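Local coordinates for protein choline kinase (Streptococcus pneumoniae, PDB 4R78) that probably phosphorylates choline, as a choline kinase with a protein kinase-like fold that binds an adenine nucleotide in the cleft between its two lobes, at residues E37-V42 with L54-N59; R77-K81 with F99-G104; G47-Q51 with E283-Y288; K125-I129 with E204-L210. All coordinates share one frame; numbering follows the deposited sequence.

Overall arrangement
Contacts 1 and 2 belong to the five-stranded antiparallel sheet: contact 1 pairs its outermost strand 39-44 with strand 52-57 at the surface, and contact 2 sets helix 77-87 against the other outermost strand, 96-100, partly buried. Contact 1 is mainly backbone bonding round a bulge, whereas contact 2 relies on long basic side chains donating to backbone carbonyls and on a buried phenylalanine. Contact 3, on the surface, ties the loop between the two strands of contact 1 to a turn before the last helix, through aromatic and carboxylate interactions. Contact 4, partly buried and about 16 Å from contact 3 between nearest atoms, links helix 126-137 to a hairpin by lysines.

Contact 1 of 4, residues E37-V42 with L54-N59; sequences EEVLSV and LAKTTN
With CB-OG1 turned anti to its carbonyl carbon (chi1 -53°), Thr-58 directs its hydroxyl at the backbone of Glu-38, and Ser-41, with OG lodged between its own N and carbonyl carbon (chi1 55°), lays its hydroxyl beside the aliphatic chain of Lys-56. Thr-58 OG1 accepts from Glu-38 N at 3.1 Å, an almost straight bond, while Thr-58 N returns a bond to Glu-38 O, 3.2 Å long and more bent. Side chain and backbone of one residue thus clasp both backbone polar groups of Glu-38 where the pairing frays into loop. The CG of Glu-37 also lies against Thr-58 CB.

Further along, Lys-56 O receives two donors, Leu-40 N at 2.7 Å and Ser-41 N at 3.3 Å. Two residues facing one define a classic beta bulge, which shifts the register by one between the Val-39/Thr-57 and Ser-41/Lys-56 pairs. Leu-40, displaced by the bulge, lays CD1 over the carbonyl of Thr-57, 3.6 Å from its O. Lys-56 N closes the hydrogen-bonded pair by donating to Ser-41 O at 2.8 Å. Ser-41 OG shares a water with Leu-54 O, a second, solvent-mediated link between the strands.

Strands 39-44 and 52-57 form an antiparallel hairpin at one margin of the five-stranded sheet. Val-39, Val-42, Ala-55 and Thr-57 share a face; Val-39, Val-42 and Ala-55 rest there on helix 20-30, and Thr-57 OG1 bonds to Lys-60 O. Strand 61-66 continues the sheet beyond 52-57.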
loop_
_atom_site.group_PDB
_atom_site.type_symbol
_atom_site.label_atom_id
_atom_site.label_comp_id
_atom_site.label_asym_id
_atom_site.label_seq_id
_atom_site.Cartn_x
_atom_site.Cartn_y
_atom_site.Cartn_z
ATOM N N GLU A 37 -3.352 32.167 11.249
ATOM C CA GLU A 37 -3.791 30.807 11.581
ATOM C C GLU A 37 -2.818 30.040 12.479
ATOM O O GLU A 37 -1.617 30.312 12.488
ATOM C CB GLU A 37 -4.063 30.012 10.299
ATOM C CG GLU A 37 -5.284 30.486 9.515
ATOM C CD GLU A 37 -5.333 29.946 8.095
ATOM O OE1 GLU A 37 -4.263 29.634 7.524
ATOM O OE2 GLU A 37 -6.448 29.846 7.541
ATOM N N GLU A 38 -3.361 29.079 13.227
ATOM C CA GLU A 38 -2.588 28.259 14.159
ATOM C C GLU A 38 -2.988 26.788 14.057
ATOM O O GLU A 38 -4.102 26.471 13.641
ATOM C CB GLU A 38 -2.811 28.730 15.599
ATOM C CG GLU A 38 -2.277 30.121 15.923
ATOM C CD GLU A 38 -2.721 30.618 17.290
ATOM O OE1 GLU A 38 -3.715 30.084 17.835
ATOM O OE2 GLU A 38 -2.079 31.553 17.818
ATOM N N VAL A 39 -2.075 25.898 14.441
ATOM C CA VAL A 39 -2.393 24.476 14.574
ATOM C C VAL A 39 -3.066 24.259 15.928
ATOM O O VAL A 39 -2.464 24.501 16.978
ATOM C CB VAL A 39 -1.138 23.569 14.455
ATOM C CG1 VAL A 39 -1.524 22.096 14.590
ATOM C CG2 VAL A 39 -0.415 23.808 13.135
ATOM N N LEU A 40 -4.317 23.810 15.892
ATOM C CA LEU A 40 -5.111 23.621 17.105
ATOM C C LEU A 40 -4.846 22.267 17.758
ATOM O O LEU A 40 -4.676 22.183 18.976
ATOM C CB LEU A 40 -6.607 23.785 16.808
ATOM C CG LEU A 40 -7.096 25.139 16.272
ATOM C CD1 LEU A 40 -8.505 25.015 15.703
ATOM C CD2 LEU A 40 -7.035 26.231 17.339
ATOM N N SER A 41 -4.812 21.214 16.943
ATOM C CA SER A 41 -4.591 19.854 17.436
ATOM C C SER A 41 -4.059 18.919 16.357
ATOM O O SER A 41 -4.340 19.096 15.170
ATOM C CB SER A 41 -5.881 19.274 18.023
ATOM O OG SER A 41 -6.940 19.317 17.080
ATOM N N VAL A 42 -3.274 17.936 16.789
ATOM C CA VAL A 42 -2.870 16.812 15.947
ATOM C C VAL A 42 -3.198 15.548 16.734
ATOM O O VAL A 42 -2.592 15.283 17.774
ATOM C CB VAL A 42 -1.360 16.840 15.594
ATOM C CG1 VAL A 42 -0.984 15.629 14.744
ATOM C CG2 VAL A 42 -0.991 18.131 14.869
ATOM N N LEU A 54 -5.159 13.257 12.196
ATOM C CA LEU A 54 -6.011 14.359 11.785
ATOM C C LEU A 54 -5.481 15.636 12.426
ATOM O O LEU A 54 -5.378 15.726 13.648
ATOM C CB LEU A 54 -7.462 14.109 12.210
ATOM C CG LEU A 54 -8.479 15.238 11.993
ATOM C CD1 LEU A 54 -8.626 15.569 10.516
ATOM C CD2 LEU A 54 -9.823 14.849 12.587
ATOM N N ALA A 55 -5.134 16.608 11.589
ATOM C CA ALA A 55 -4.634 17.887 12.062
ATOM C C ALA A 55 -5.686 18.962 11.862
ATOM O O ALA A 55 -6.214 19.131 10.766
ATOM C CB ALA A 55 -3.366 18.255 11.339
ATOM N N LYS A 56 -5.990 19.681 12.937
ATOM C CA LYS A 56 -6.965 20.760 12.877
ATOM C C LYS A 56 -6.271 22.102 13.031
ATOM O O LYS A 56 -5.467 22.300 13.945
ATOM C CB LYS A 56 -8.055 20.572 13.934
ATOM C CG LYS A 56 -8.950 19.365 13.678
ATOM C CD LYS A 56 -10.053 19.233 14.717
ATOM C CE LYS A 56 -10.860 17.961 14.494
ATOM N NZ LYS A 56 -11.963 17.808 15.479
ATOM N N THR A 57 -6.564 23.004 12.100
ATOM C CA THR A 57 -6.064 24.370 12.141
ATOM C C THR A 57 -7.267 25.310 12.205
ATOM O O THR A 57 -8.409 24.858 12.128
ATOM C CB THR A 57 -5.179 24.704 10.911
ATOM O OG1 THR A 57 -5.988 24.780 9.733
ATOM C CG2 THR A 57 -4.089 23.648 10.712
ATOM N N THR A 58 -7.007 26.609 12.337
ATOM C CA THR A 58 -8.071 27.616 12.452
ATOM C C THR A 58 -9.212 27.441 11.436
ATOM O O THR A 58 -10.386 27.398 11.815
ATOM C CB THR A 58 -7.493 29.047 12.338
ATOM O OG1 THR A 58 -6.428 29.210 13.282
ATOM C CG2 THR A 58 -8.570 30.100 12.606
ATOM N N ASN A 59 -8.860 27.337 10.157
ATOM C CA ASN A 59 -9.853 27.280 9.081
ATOM C C ASN A 59 -9.822 25.994 8.267
ATOM O O ASN A 59 -10.555 25.859 7.281
ATOM C CB ASN A 59 -9.662 28.462 8.127
ATOM C CG ASN A 59 -9.983 29.793 8.768
ATOM O OD1 ASN A 59 -9.255 30.769 8.578
ATOM N ND2 ASN A 59 -11.078 29.848 9.520
HETATM O O HOH W 1 -6.995 17.009 15.519
#

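Contact 2 of 4, residues R77-K81 with F99-G104; sequences RQDEK and FDIEAG
Arg-77 and Lys-81, one helical turn apart, reach from the helix to two carbonyl groups of segment 99-104. Arg-77 NH2 donates to Ile-101 O at 3.0 Å along a nearly straight bond lying in the guanidinium plane, and Glu-102 O is 2.9 Å from the same nitrogen. One face of the guanidinium lies over the Ala-103 to Gly-104 peptide. Lys-81 NZ donates to Phe-99 O at 2.9 Å; its extended chain, with CG anti to the backbone N (chi1 -171°), runs past the phenylalanine in the opposite sense, bringing CB within 3.5 Å of Phe-99 CD2. Between the two basic chains Ile-101 CD1 fits against the helix backbone, 3.6 Å from Arg-77 O.

One water bridges Arg-77 NH1 to Glu-102 O, another Lys-81 NZ to Phe-99 N. Behind the carbonyls, Asp-100 OD1 accepts from Ala-103 N at 2.8 Å, holding the turn that presents them, and also pairs with Lys-28. Phe-67, from a neighbouring loop, meets the Phe-99 ring.

The Asp-100 bond is an Asx motif, and the whole packs the start of helix 77-87 against the end of the outermost strand 96-100 and the turn that follows, as in the N-lobe of the protein kinase-like fold.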
loop_
_atom_site.group_PDB
_atom_site.type_symbol
_atom_site.label_atom_id
_atom_site.label_comp_id
_atom_site.label_asym_id
_atom_site.label_seq_id
_atom_site.Cartn_x
_atom_site.Cartn_y
_atom_site.Cartn_z
ATOM N N ARG A 77 11.391 8.444 -0.814
ATOM C CA ARG A 77 10.527 9.613 -0.648
ATOM C C ARG A 77 10.455 10.485 -1.892
ATOM O O ARG A 77 9.388 10.956 -2.262
ATOM C CB ARG A 77 10.957 10.428 0.571
ATOM C CG ARG A 77 10.880 9.616 1.858
ATOM C CD ARG A 77 11.373 10.400 3.050
ATOM N NE ARG A 77 11.545 9.531 4.211
ATOM C CZ ARG A 77 12.184 9.883 5.320
ATOM N NH1 ARG A 77 12.297 9.025 6.323
ATOM N NH2 ARG A 77 12.733 11.087 5.424
ATOM N N GLN A 78 11.595 10.682 -2.542
ATOM C CA GLN A 78 11.617 11.478 -3.762
ATOM C C GLN A 78 10.933 10.775 -4.924
ATOM O O GLN A 78 10.193 11.412 -5.676
ATOM C CB GLN A 78 13.034 11.915 -4.091
ATOM C CG GLN A 78 13.494 12.986 -3.127
ATOM C CD GLN A 78 14.588 13.856 -3.677
ATOM O OE1 GLN A 78 14.442 15.077 -3.758
ATOM N NE2 GLN A 78 15.700 13.240 -4.045
ATOM N N ASP A 79 11.147 9.464 -5.055
ATOM C CA ASP A 79 10.413 8.676 -6.043
ATOM C C ASP A 79 8.919 8.913 -5.870
ATOM O O ASP A 79 8.211 9.182 -6.840
ATOM C CB ASP A 79 10.669 7.177 -5.866
ATOM C CG ASP A 79 11.968 6.701 -6.501
ATOM O OD1 ASP A 79 12.772 7.516 -7.005
ATOM O OD2 ASP A 79 12.185 5.472 -6.459
ATOM N N GLU A 80 8.455 8.825 -4.623
ATOM C CA GLU A 80 7.029 8.875 -4.333
ATOM C C GLU A 80 6.447 10.279 -4.420
ATOM O O GLU A 80 5.268 10.439 -4.740
ATOM C CB GLU A 80 6.724 8.224 -2.981
ATOM C CG GLU A 80 7.082 6.733 -2.925
ATOM C CD GLU A 80 6.387 5.896 -3.989
ATOM O OE1 GLU A 80 6.896 4.793 -4.272
ATOM O OE2 GLU A 80 5.349 6.334 -4.541
ATOM N N LYS A 81 7.272 11.289 -4.148
ATOM C CA LYS A 81 6.851 12.674 -4.348
ATOM C C LYS A 81 6.630 12.941 -5.837
ATOM O O LYS A 81 5.641 13.566 -6.223
ATOM C CB LYS A 81 7.852 13.669 -3.746
ATOM C CG LYS A 81 7.339 15.100 -3.751
ATOM C CD LYS A 81 8.128 15.993 -2.822
ATOM C CE LYS A 81 7.526 17.385 -2.803
ATOM N NZ LYS A 81 8.113 18.206 -1.710
ATOM N N PHE A 99 4.264 17.239 0.837
ATOM C CA PHE A 99 4.926 15.941 0.876
ATOM C C PHE A 99 6.351 16.196 1.347
ATOM O O PHE A 99 7.219 16.599 0.565
ATOM C CB PHE A 99 4.880 15.247 -0.491
ATOM C CG PHE A 99 5.146 13.759 -0.439
ATOM C CD1 PHE A 99 4.100 12.854 -0.274
ATOM C CD2 PHE A 99 6.439 13.260 -0.560
ATOM C CE1 PHE A 99 4.338 11.475 -0.232
ATOM C CE2 PHE A 99 6.689 11.883 -0.529
ATOM C CZ PHE A 99 5.636 10.991 -0.367
ATOM N N ASP A 100 6.569 15.981 2.640
ATOM C CA ASP A 100 7.826 16.334 3.290
ATOM C C ASP A 100 8.876 15.244 3.109
ATOM O O ASP A 100 8.739 14.130 3.621
ATOM C CB ASP A 100 7.593 16.616 4.778
ATOM C CG ASP A 100 8.850 17.083 5.489
ATOM O OD1 ASP A 100 9.415 16.286 6.265
ATOM O OD2 ASP A 100 9.263 18.246 5.281
ATOM N N ILE A 101 9.921 15.593 2.366
ATOM C CA ILE A 101 11.057 14.720 2.083
ATOM C C ILE A 101 11.945 14.498 3.309
ATOM O O ILE A 101 12.511 13.417 3.493
ATOM C CB ILE A 101 11.901 15.324 0.910
ATOM C CG1 ILE A 101 11.095 15.334 -0.397
ATOM C CG2 ILE A 101 13.229 14.607 0.744
ATOM C CD1 ILE A 101 10.509 13.986 -0.775
ATOM N N GLU A 102 12.061 15.527 4.145
ATOM C CA GLU A 102 12.950 15.477 5.305
ATOM C C GLU A 102 12.592 14.355 6.283
ATOM O O GLU A 102 13.469 13.609 6.729
ATOM C CB GLU A 102 12.983 16.844 6.009
ATOM C CG GLU A 102 13.758 16.884 7.332
ATOM C CD GLU A 102 15.270 16.713 7.193
ATOM O OE1 GLU A 102 15.800 16.539 6.069
ATOM O OE2 GLU A 102 15.944 16.764 8.241
ATOM N N ALA A 103 11.303 14.220 6.593
ATOM C CA ALA A 103 10.851 13.249 7.589
ATOM C C ALA A 103 9.947 12.156 7.013
ATOM O O ALA A 103 9.757 11.113 7.639
ATOM C CB ALA A 103 10.148 13.965 8.732
ATOM N N GLY A 104 9.386 12.400 5.832
ATOM C CA GLY A 104 8.478 11.433 5.214
ATOM C C GLY A 104 7.067 11.586 5.745
ATOM O O GLY A 104 6.537 10.690 6.412
HETATM O O HOH W 2 13.529 10.862 8.278
HETATM O O HOH W 3 5.714 19.468 -0.190
#

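Contact 3 of 4, residues G47-Q51 with E283-Y288; sequences GMTNQ and EDFGDY. With MES (2-(N-morpholino)-ethanesulfonic acid), chain B.
Glu-283 meets Asn-50 with its carboxylate stacked on the amide, the two planes only 7° apart. Glu-283 OE2 accepts from Asn-50 N at 2.8 Å in a bent bond, approached on the syn side but 28° out of the carboxylate plane. Asn-50 has CG tucked between its own N and carbonyl carbon (chi1 63°), which folds the amide back over the acid. Two waters extend the junction: one donates to OE2 and to Met-48 O, the other to OE1 and to Asn-50 OD1. The acid is thus fastened to the loop through both oxygens.

Asp-284 turns away from segment 47-51 and shapes its own chain, OD1 accepting from Gly-286 N at 3.0 Å in an Asx turn.

Phe-285 and Tyr-288 then take the extended side chain of Met-48 between them. Met-48 CE lies over the Phe-285 face, offset toward the rim, 3.5 Å from Phe-285 CD2. The Phe-285 ring also meets Trp-274 of helix 257-280. In the protein kinase-like fold, this loop between the first two strands corresponds to the glycine-rich loop over the nucleotide, here tethered to the helical lobe. The DFG sequence at 284-286 is no counterpart of the kinase motif.

A type II' turn, closed by Tyr-288 N donating to Phe-285 O, passes through Gly-286 and Asp-287 to Tyr-288. The Tyr-288 ring receives Met-48 CE over the centre of one face, 3.4 Å from the centroid, with SD above that face as well, a Met-aromatic contact. Tyr-288 OH donates at 2.8 Å to O1 of a MES molecule, probably from the crystallisation liquor; Gln-51 NE2 grips its sulfonate.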
loop_
_atom_site.group_PDB
_atom_site.type_symbol
_atom_site.label_atom_id
_atom_site.label_comp_id
_atom_site.label_asym_id
_atom_site.label_seq_id
_atom_site.Cartn_x
_atom_site.Cartn_y
_atom_site.Cartn_z
ATOM N N GLY A 47 -7.021 2.821 13.036
ATOM C CA GLY A 47 -6.249 1.942 12.186
ATOM C C GLY A 47 -5.185 1.142 12.903
ATOM O O GLY A 47 -4.870 1.373 14.072
ATOM N N MET A 48 -4.626 0.205 12.155
ATOM C CA MET A 48 -3.626 -0.725 12.638
ATOM C C MET A 48 -2.316 -0.045 13.046
ATOM O O MET A 48 -1.772 -0.331 14.118
ATOM C CB MET A 48 -3.377 -1.745 11.535
ATOM C CG MET A 48 -2.313 -2.741 11.819
ATOM S SD MET A 48 -2.216 -3.810 10.390
ATOM C CE MET A 48 -0.806 -4.784 10.855
ATOM N N THR A 49 -1.820 0.851 12.192
ATOM C CA THR A 49 -0.520 1.491 12.400
ATOM C C THR A 49 -0.640 2.852 13.078
ATOM O O THR A 49 -1.737 3.384 13.229
ATOM C CB THR A 49 0.253 1.678 11.068
ATOM O OG1 THR A 49 -0.305 2.775 10.328
ATOM C CG2 THR A 49 0.224 0.403 10.225
ATOM N N ASN A 50 0.509 3.407 13.466
ATOM C CA ASN A 50 0.583 4.731 14.077
ATOM C C ASN A 50 0.888 5.842 13.069
ATOM O O ASN A 50 1.393 6.905 13.440
ATOM C CB ASN A 50 1.615 4.748 15.220
ATOM C CG ASN A 50 3.047 4.467 14.745
ATOM O OD1 ASN A 50 3.344 4.477 13.550
ATOM N ND2 ASN A 50 3.937 4.211 15.697
ATOM N N GLN A 51 0.586 5.596 11.798
ATOM C CA GLN A 51 0.947 6.536 10.731
ATOM C C GLN A 51 -0.038 7.679 10.499
ATOM O O GLN A 51 0.340 8.717 9.957
ATOM C CB GLN A 51 1.132 5.796 9.410
ATOM C CG GLN A 51 2.282 4.822 9.382
ATOM C CD GLN A 51 2.328 4.072 8.078
ATOM O OE1 GLN A 51 3.112 4.400 7.187
ATOM N NE2 GLN A 51 1.459 3.075 7.939
ATOM N N GLU A 283 5.648 -0.995 17.890
ATOM C CA GLU A 283 4.235 -1.296 17.650
ATOM C C GLU A 283 3.911 -2.751 17.982
ATOM O O GLU A 283 4.811 -3.584 18.111
ATOM C CB GLU A 283 3.820 -0.938 16.220
ATOM C CG GLU A 283 3.705 0.562 15.982
ATOM C CD GLU A 283 3.311 0.905 14.562
ATOM O OE1 GLU A 283 4.158 0.767 13.651
ATOM O OE2 GLU A 283 2.154 1.320 14.348
ATOM N N ASP A 284 2.623 -3.037 18.140
ATOM C CA ASP A 284 2.151 -4.361 18.530
ATOM C C ASP A 284 1.012 -4.752 17.606
ATOM O O ASP A 284 -0.093 -4.247 17.754
ATOM C CB ASP A 284 1.666 -4.330 19.992
ATOM C CG ASP A 284 0.982 -5.624 20.432
ATOM O OD1 ASP A 284 1.100 -6.659 19.740
ATOM O OD2 ASP A 284 0.324 -5.600 21.498
ATOM N N PHE A 285 1.289 -5.642 16.654
ATOM C CA PHE A 285 0.264 -6.113 15.720
ATOM C C PHE A 285 -0.174 -7.543 16.022
ATOM O O PHE A 285 -0.798 -8.197 15.183
ATOM C CB PHE A 285 0.731 -6.001 14.256
ATOM C CG PHE A 285 1.163 -4.611 13.832
ATOM C CD1 PHE A 285 0.633 -3.465 14.427
ATOM C CD2 PHE A 285 2.092 -4.455 12.808
ATOM C CE1 PHE A 285 1.045 -2.193 14.019
ATOM C CE2 PHE A 285 2.496 -3.189 12.391
ATOM C CZ PHE A 285 1.977 -2.057 12.997
ATOM N N GLY A 286 0.147 -8.021 17.222
ATOM C CA GLY A 286 -0.258 -9.359 17.651
ATOM C C GLY A 286 0.203 -10.427 16.682
ATOM O O GLY A 286 1.372 -10.454 16.297
ATOM N N ASP A 287 -0.725 -11.293 16.277
ATOM C CA ASP A 287 -0.428 -12.390 15.353
ATOM C C ASP A 287 -0.625 -12.046 13.875
ATOM O O ASP A 287 -0.635 -12.941 13.028
ATOM C CB ASP A 287 -1.278 -13.613 15.703
ATOM C CG ASP A 287 -0.655 -14.478 16.775
ATOM O OD1 ASP A 287 0.380 -14.085 17.354
ATOM O OD2 ASP A 287 -1.217 -15.564 17.031
ATOM N N TYR A 288 -0.757 -10.760 13.556
ATOM C CA TYR A 288 -0.928 -10.339 12.164
ATOM C C TYR A 288 0.143 -10.932 11.235
ATOM O O TYR A 288 -0.181 -11.507 10.194
ATOM C CB TYR A 288 -0.954 -8.805 12.055
ATOM C CG TYR A 288 -0.983 -8.292 10.627
ATOM C CD1 TYR A 288 -2.193 -8.122 9.947
ATOM C CD2 TYR A 288 0.201 -7.969 9.963
ATOM C CE1 TYR A 288 -2.218 -7.650 8.636
ATOM C CE2 TYR A 288 0.186 -7.499 8.656
ATOM C CZ TYR A 288 -1.024 -7.338 8.005
ATOM O OH TYR A 288 -1.031 -6.880 6.713
HETATM O O1 MES B . 0.329 -5.170 5.001
HETATM C C2 MES B . 0.356 -4.272 6.093
HETATM C C3 MES B . 1.359 -3.204 5.726
HETATM N N4 MES B . 0.909 -2.587 4.489
HETATM C C5 MES B . 0.189 -3.310 3.436
HETATM C C6 MES B . -0.425 -4.618 3.928
HETATM C C7 MES B . 1.260 -1.188 4.264
HETATM C C8 MES B . 0.237 -0.300 4.972
HETATM S S MES B . 0.848 1.244 5.092
HETATM O O1S MES B . 0.746 1.921 3.780
HETATM O O2S MES B . 0.051 1.999 6.084
HETATM O O3S MES B . 2.268 1.169 5.505
HETATM O O HOH W 4 0.072 0.883 16.032
HETATM O O HOH W 5 3.626 2.440 11.530
#

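Contact 4 of 4, residues K125-I129 with E204-L210; sequences KFDKI and ESPQGRL
Lys-125 and Glu-204 form the main salt bridge, NZ to OE1 at 2.9 Å. The lysine nitrogen approaches the syn lone pair of OE1, on the side of the other carboxylate oxygen, and a bend at the last torsion (chi4 -68°) swings it there from an otherwise extended chain. A water accepts from Lys-125 NZ and donates to Glu-204 OE2, so that direct and water-mediated links together join the ammonium to both oxygens. Lys-128 adds a second, long ion pair, with NZ 3.9 Å from the same OE1, making a small network of two positive charges about one carboxylate. Their proximity would be expected to favour the ionised acid.

Among the hydrogen bonds to backbone carbonyls, Lys-128 NZ donates to Gly-208 O at 2.9 Å, coming in 18° off the carbonyl plane. The fully extended lysine spans the distance from helix to turn and so ties one nitrogen to the carbonyl as well as placing it near the acid. The turn is built from within: Gly-208 N donates to Ser-205 O in a type I turn, and Ser-205 OG accepts from Gln-207 N in an ST turn.

The apolar part rests on Leu-210, whose CD2 touches Ile-129 CG1 at 3.8 Å and lies 4.0 Å from Lys-128 CB.

Lys-125 occupies the N-cap position of helix 126-137, and the contact therefore sets the start of that helix against the hairpin of strands 202-204 and 210-212. Strand 115-116 flanks this hairpin, Leu-117 touches both Lys-125 and Leu-210, and Ile-129 packs onto Phe-244 of helix 238-248.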
loop_
_atom_site.group_PDB
_atom_site.type_symbol
_atom_site.label_atom_id
_atom_site.label_comp_id
_atom_site.label_asym_id
_atom_site.label_seq_id
_atom_site.Cartn_x
_atom_site.Cartn_y
_atom_site.Cartn_z
ATOM N N LYS A 125 -18.763 -2.943 -5.212
ATOM C CA LYS A 125 -18.347 -1.818 -6.057
ATOM C C LYS A 125 -17.360 -2.171 -7.170
ATOM O O LYS A 125 -16.539 -1.335 -7.569
ATOM C CB LYS A 125 -17.789 -0.692 -5.187
ATOM C CG LYS A 125 -18.837 -0.052 -4.289
ATOM C CD LYS A 125 -18.197 0.838 -3.249
ATOM C CE LYS A 125 -19.208 1.282 -2.196
ATOM N NZ LYS A 125 -20.241 2.219 -2.730
ATOM N N PHE A 126 -17.462 -3.394 -7.684
ATOM C CA PHE A 126 -16.630 -3.841 -8.808
ATOM C C PHE A 126 -16.841 -2.957 -10.035
ATOM O O PHE A 126 -15.909 -2.735 -10.809
ATOM C CB PHE A 126 -16.947 -5.296 -9.174
ATOM C CG PHE A 126 -16.381 -6.321 -8.218
ATOM C CD1 PHE A 126 -15.851 -5.952 -6.982
ATOM C CD2 PHE A 126 -16.417 -7.675 -8.550
ATOM C CE1 PHE A 126 -15.345 -6.913 -6.106
ATOM C CE2 PHE A 126 -15.918 -8.640 -7.680
ATOM C CZ PHE A 126 -15.382 -8.258 -6.458
ATOM N N ASP A 127 -18.066 -2.454 -10.201
ATOM C CA ASP A 127 -18.395 -1.579 -11.329
ATOM C C ASP A 127 -17.556 -0.298 -11.348
ATOM O O ASP A 127 -17.340 0.289 -12.412
ATOM C CB ASP A 127 -19.903 -1.261 -11.366
ATOM C CG ASP A 127 -20.373 -0.442 -10.168
ATOM O OD1 ASP A 127 -19.824 -0.607 -9.059
ATOM O OD2 ASP A 127 -21.309 0.371 -10.338
ATOM N N LYS A 128 -17.084 0.118 -10.174
ATOM C CA LYS A 128 -16.203 1.280 -10.039
ATOM C C LYS A 128 -14.733 0.884 -9.924
ATOM O O LYS A 128 -13.858 1.555 -10.476
ATOM C CB LYS A 128 -16.575 2.111 -8.806
ATOM C CG LYS A 128 -17.904 2.839 -8.879
ATOM C CD LYS A 128 -18.099 3.686 -7.629
ATOM C CE LYS A 128 -19.384 4.499 -7.680
ATOM N NZ LYS A 128 -19.529 5.351 -6.461
ATOM N N ILE A 129 -14.457 -0.195 -9.194
ATOM C CA ILE A 129 -13.073 -0.537 -8.852
ATOM C C ILE A 129 -12.303 -1.171 -10.008
ATOM O O ILE A 129 -11.112 -0.900 -10.177
ATOM C CB ILE A 129 -12.982 -1.356 -7.543
ATOM C CG1 ILE A 129 -13.467 -0.486 -6.379
ATOM C CG2 ILE A 129 -11.545 -1.811 -7.269
ATOM C CD1 ILE A 129 -13.964 -1.248 -5.190
ATOM N N GLU A 204 -14.700 6.932 -0.085
ATOM C CA GLU A 204 -15.791 7.486 -0.873
ATOM C C GLU A 204 -16.226 8.840 -0.322
ATOM O O GLU A 204 -16.458 8.987 0.880
ATOM C CB GLU A 204 -16.968 6.503 -0.903
ATOM C CG GLU A 204 -18.019 6.790 -1.964
ATOM C CD GLU A 204 -19.031 5.665 -2.084
ATOM O OE1 GLU A 204 -18.710 4.633 -2.712
ATOM O OE2 GLU A 204 -20.148 5.814 -1.548
ATOM N N SER A 205 -16.303 9.824 -1.216
ATOM C CA SER A 205 -16.862 11.141 -0.918
ATOM C C SER A 205 -18.354 10.997 -0.615
ATOM O O SER A 205 -19.005 10.099 -1.157
ATOM C CB SER A 205 -16.667 12.063 -2.126
ATOM O OG SER A 205 -17.305 13.321 -1.943
ATOM N N PRO A 206 -18.902 11.873 0.251
ATOM C CA PRO A 206 -20.353 11.871 0.475
ATOM C C PRO A 206 -21.168 12.102 -0.806
ATOM O O PRO A 206 -22.351 11.761 -0.844
ATOM C CB PRO A 206 -20.565 13.024 1.468
ATOM C CG PRO A 206 -19.296 13.828 1.435
ATOM C CD PRO A 206 -18.216 12.844 1.121
ATOM N N GLN A 207 -20.536 12.669 -1.836
ATOM C CA GLN A 207 -21.186 12.898 -3.133
ATOM C C GLN A 207 -21.035 11.725 -4.109
ATOM O O GLN A 207 -21.559 11.768 -5.228
ATOM C CB GLN A 207 -20.683 14.196 -3.776
ATOM C CG GLN A 207 -21.280 15.466 -3.171
ATOM C CD GLN A 207 -20.640 15.849 -1.852
ATOM O OE1 GLN A 207 -19.436 16.103 -1.784
ATOM N NE2 GLN A 207 -21.442 15.895 -0.794
ATOM N N GLY A 208 -20.309 10.689 -3.688
ATOM C CA GLY A 208 -20.243 9.436 -4.441
ATOM C C GLY A 208 -18.915 9.084 -5.087
ATOM O O GLY A 208 -18.671 7.911 -5.404
ATOM N N ARG A 209 -18.065 10.090 -5.297
ATOM C CA ARG A 209 -16.749 9.881 -5.910
ATOM C C ARG A 209 -15.876 8.952 -5.074
ATOM O O ARG A 209 -15.727 9.142 -3.863
ATOM C CB ARG A 209 -16.030 11.216 -6.134
ATOM C CG ARG A 209 -14.686 11.096 -6.848
ATOM C CD ARG A 209 -14.102 12.466 -7.167
ATOM N NE ARG A 209 -12.770 12.365 -7.760
ATOM C CZ ARG A 209 -12.016 13.405 -8.114
ATOM N NH1 ARG A 209 -12.450 14.649 -7.946
ATOM N NH2 ARG A 209 -10.819 13.199 -8.645
ATOM N N LEU A 210 -15.311 7.950 -5.740
ATOM C CA LEU A 210 -14.436 6.986 -5.094
ATOM C C LEU A 210 -12.978 7.339 -5.360
ATOM O O LEU A 210 -12.580 7.548 -6.507
ATOM C CB LEU A 210 -14.739 5.567 -5.593
ATOM C CG LEU A 210 -14.051 4.402 -4.877
ATOM C CD1 LEU A 210 -14.423 4.360 -3.398
ATOM C CD2 LEU A 210 -14.403 3.086 -5.551
HETATM O O HOH W 6 -21.669 3.672 -0.600
#